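Local coordinates for lumazine-binding protein (Silicibacter pomeroyi DSS-3, PDB 3FKA) that is of unknown function but has an NTF2-like fold and, judging from its family, may bind a small molecule such as a lumazine, at residues A13-Y18 and P70-S75. Residues are numbered along the deposited sequence; the frame is centred on the assembly and turned at random.
Sequences ALVETY and PFWAIS
One face of the Trp72 indole receives Glu16 of helix 4-24: the Glu16 CA lies over the six-membered ring as a CH-pi contact, 4.3 Å from its centroid and set toward the rim. In the ring plane, Ile74 CG1 and a water sit at the edge, while Val15 CG1 approaches obliquely, 3.6 Å from Trp72 CZ3. This is the helix-on-sheet packing of the NTF2-like fold, in which the long N-terminal helix lies against a curved mixed sheet; strand 72-80, outermost within the chain, runs roughly antiparallel to the helix, with 147° between the directions of segments 13-18 and 72-75, whose axes approach to 9.8 Å. Strand 83-92 pairs along one edge of it, through backbone bonds such as Ala73 with Glu89. Trp72 holds CG between its backbone N and carbonyl carbon (chi1 61°), which swings the indole across to the helix, where Val19 also touches it. Beside the ring, the end of Ile74 reaches back, CD1 coming to 4.1 Å from Val15 CG2, and the two aliphatic chains extend the apolar seam on the buried side. Glu16 lays its CB 3.7 Å from Trp72 CZ2, then runs on extended to a carboxylate tilted 37° from the indole plane. A leucine in place of Trp72 would probably take away the ring face under Glu16 CA and leave a gap beside Val15 CG1. Thr4 and Ser5 of a second subunit pack on Trp72 and Glu16 respectively, so the seam adjoins the subunit interface. The water donates to Glu16 OE2 at 3.0 Å and weakly accepts from Trp72 NE1 at 3.4 Å.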
ATOM      1  N   ALA B  13      -4.272  10.446  13.816  1.00 23.89           N
ATOM      2  CA  ALA B  13      -3.969  11.434  14.882  1.00 24.29           C
ATOM      3  C   ALA B  13      -2.465  11.512  15.112  1.00 25.04           C
ATOM      4  O   ALA B  13      -1.928  12.606  15.298  1.00 25.93           O
ATOM      5  CB  ALA B  13      -4.656  11.083  16.177  1.00 23.93           C
ATOM      6  N   LEU B  14      -1.803  10.355  15.140  1.00 25.38           N
ATOM      7  CA  LEU B  14      -0.354  10.274  15.314  1.00 25.38           C
ATOM      8  C   LEU B  14       0.358  11.058  14.220  1.00 24.73           C
ATOM      9  O   LEU B  14       1.292  11.802  14.517  1.00 24.85           O
ATOM     10  CB  LEU B  14       0.119   8.818  15.337  1.00 25.64           C
ATOM     11  CG  LEU B  14       1.627   8.556  15.432  1.00 26.65           C
ATOM     12  CD1 LEU B  14       2.160   9.103  16.724  1.00 27.57           C
ATOM     13  CD2 LEU B  14       1.919   7.043  15.306  1.00 26.88           C
ATOM     14  N   VAL B  15      -0.075  10.913  12.967  1.00 24.80           N
ATOM     15  CA  VAL B  15       0.548  11.640  11.850  1.00 25.05           C
ATOM     16  C   VAL B  15       0.393  13.155  12.047  1.00 25.26           C
ATOM     17  O   VAL B  15       1.338  13.902  11.866  1.00 25.37           O
ATOM     18  CB  VAL B  15      -0.033  11.236  10.495  1.00 25.14           C
ATOM     19  CG1 VAL B  15       0.563  12.113   9.395  1.00 24.81           C
ATOM     20  CG2 VAL B  15       0.269   9.772  10.220  1.00 24.73           C
ATOM     21  N   GLU B  16      -0.806  13.597  12.423  1.00 26.90           N
ATOM     22  CA  GLU B  16      -1.040  15.010  12.675  1.00 28.15           C
ATOM     23  C   GLU B  16      -0.125  15.526  13.806  1.00 27.14           C
ATOM     24  O   GLU B  16       0.474  16.593  13.689  1.00 26.46           O
ATOM     25  CB  GLU B  16      -2.501  15.277  13.009  1.00 29.35           C
ATOM     26  CG  GLU B  16      -2.771  16.775  13.243  1.00 31.19           C
ATOM     27  CD  GLU B  16      -4.250  17.124  13.359  1.00 32.12           C
ATOM     28  OE1 GLU B  16      -5.112  16.226  13.437  1.00 35.05           O
ATOM     29  OE2 GLU B  16      -4.558  18.335  13.371  1.00 35.20           O
ATOM     30  N   THR B  17      -0.002  14.753  14.877  1.00 26.07           N
ATOM     31  CA  THR B  17       0.857  15.116  15.997  1.00 25.84           C
ATOM     32  C   THR B  17       2.311  15.222  15.537  1.00 25.67           C
ATOM     33  O   THR B  17       3.030  16.163  15.901  1.00 25.43           O
ATOM     34  CB  THR B  17       0.717  14.110  17.150  1.00 25.76           C
ATOM     35  OG1 THR B  17      -0.644  14.123  17.606  1.00 26.40           O
ATOM     36  CG2 THR B  17       1.635  14.493  18.280  1.00 26.45           C
ATOM     37  N   TYR B  18       2.729  14.225  14.757  1.00 25.37           N
ATOM     38  CA  TYR B  18       4.068  14.192  14.194  1.00 26.57           C
ATOM     39  C   TYR B  18       4.398  15.411  13.345  1.00 25.41           C
ATOM     40  O   TYR B  18       5.384  16.097  13.614  1.00 25.19           O
ATOM     41  CB  TYR B  18       4.277  12.873  13.391  1.00 29.10           C
ATOM     42  CG  TYR B  18       5.314  12.965  12.315  1.00 29.59           C
ATOM     43  CD1 TYR B  18       6.622  13.240  12.620  1.00 30.58           C
ATOM     44  CD2 TYR B  18       4.973  12.761  10.978  1.00 30.65           C
ATOM     45  CE1 TYR B  18       7.549  13.342  11.638  1.00 31.04           C
ATOM     46  CE2 TYR B  18       5.895  12.867   9.983  1.00 30.33           C
ATOM     47  CZ  TYR B  18       7.185  13.163  10.300  1.00 30.69           C
ATOM     48  OH  TYR B  18       8.099  13.265   9.263  1.00 31.16           O
ATOM     49  N   PRO B  70       1.479  23.721   8.290  1.00 33.88           N
ATOM     50  CA  PRO B  70       2.146  22.894   7.291  1.00 34.04           C
ATOM     51  C   PRO B  70       1.253  22.000   6.452  1.00 33.27           C
ATOM     52  O   PRO B  70       0.240  21.529   6.947  1.00 33.35           O
ATOM     53  CB  PRO B  70       3.022  22.004   8.159  1.00 34.04           C
ATOM     54  CG  PRO B  70       2.199  21.767   9.365  1.00 34.43           C
ATOM     55  CD  PRO B  70       1.516  23.076   9.617  1.00 34.19           C
ATOM     56  N   PHE B  71       1.638  21.826   5.184  1.00 32.52           N
ATOM     57  CA  PHE B  71       0.943  20.932   4.291  1.00 31.63           C
ATOM     58  C   PHE B  71       1.333  19.507   4.628  1.00 30.07           C
ATOM     59  O   PHE B  71       2.509  19.237   4.837  1.00 28.89           O
ATOM     60  CB  PHE B  71       1.318  21.124   2.815  1.00 32.55           C
ATOM     61  CG  PHE B  71       1.032  19.885   1.961  1.00 32.70           C
ATOM     62  CD1 PHE B  71      -0.242  19.632   1.469  1.00 33.14           C
ATOM     63  CD2 PHE B  71       2.042  18.938   1.708  1.00 33.01           C
ATOM     64  CE1 PHE B  71      -0.502  18.483   0.720  1.00 32.93           C
ATOM     65  CE2 PHE B  71       1.781  17.784   0.978  1.00 32.87           C
ATOM     66  CZ  PHE B  71       0.511  17.563   0.481  1.00 32.85           C
ATOM     67  N   TRP B  72       0.364  18.601   4.658  1.00 29.15           N
ATOM     68  CA  TRP B  72       0.640  17.171   4.834  1.00 28.97           C
ATOM     69  C   TRP B  72      -0.557  16.359   4.350  1.00 27.68           C
ATOM     70  O   TRP B  72      -1.691  16.856   4.315  1.00 26.70           O
ATOM     71  CB  TRP B  72       1.005  16.761   6.265  1.00 30.78           C
ATOM     72  CG  TRP B  72      -0.072  17.036   7.238  1.00 31.20           C
ATOM     73  CD1 TRP B  72      -0.368  18.243   7.792  1.00 31.68           C
ATOM     74  CD2 TRP B  72      -0.982  16.105   7.795  1.00 31.60           C
ATOM     75  NE1 TRP B  72      -1.413  18.124   8.657  1.00 31.98           N
ATOM     76  CE2 TRP B  72      -1.815  16.817   8.681  1.00 31.83           C
ATOM     77  CE3 TRP B  72      -1.185  14.736   7.634  1.00 31.54           C
ATOM     78  CZ2 TRP B  72      -2.838  16.204   9.398  1.00 31.76           C
ATOM     79  CZ3 TRP B  72      -2.194  14.121   8.354  1.00 31.70           C
ATOM     80  CH2 TRP B  72      -3.013  14.858   9.224  1.00 31.73           C
ATOM     81  N   ALA B  73      -0.285  15.114   3.980  1.00 26.51           N
ATOM     82  CA  ALA B  73      -1.314  14.197   3.509  1.00 26.71           C
ATOM     83  C   ALA B  73      -0.902  12.773   3.799  1.00 26.68           C
ATOM     84  O   ALA B  73       0.273  12.475   3.773  1.00 27.52           O
ATOM     85  CB  ALA B  73      -1.533  14.376   2.013  1.00 25.98           C
ATOM     86  N   ILE B  74      -1.871  11.910   4.084  1.00 26.38           N
ATOM     87  CA  ILE B  74      -1.625  10.495   4.307  1.00 26.41           C
ATOM     88  C   ILE B  74      -1.906   9.837   2.968  1.00 25.64           C
ATOM     89  O   ILE B  74      -3.057   9.816   2.523  1.00 25.59           O
ATOM     90  CB  ILE B  74      -2.500   9.902   5.416  1.00 26.81           C
ATOM     91  CG1 ILE B  74      -2.088  10.496   6.754  1.00 27.47           C
ATOM     92  CG2 ILE B  74      -2.339   8.401   5.494  1.00 26.16           C
ATOM     93  CD1 ILE B  74      -3.054  10.184   7.914  1.00 27.95           C
ATOM     94  N   SER B  75      -0.855   9.357   2.313  1.00 25.08           N
ATOM     95  CA  SER B  75      -0.963   8.692   1.027  1.00 24.79           C
ATOM     96  C   SER B  75      -1.294   7.218   1.211  1.00 23.84           C
ATOM     97  O   SER B  75      -1.909   6.632   0.339  1.00 23.22           O
ATOM     98  CB  SER B  75       0.305   8.885   0.205  1.00 25.77           C
ATOM     99  OG  SER B  75       0.414  10.249  -0.154  1.00 26.38           O
TER
HETATM  100  O   HOH W   1      -3.112  19.695  11.177  1.00 61.60           O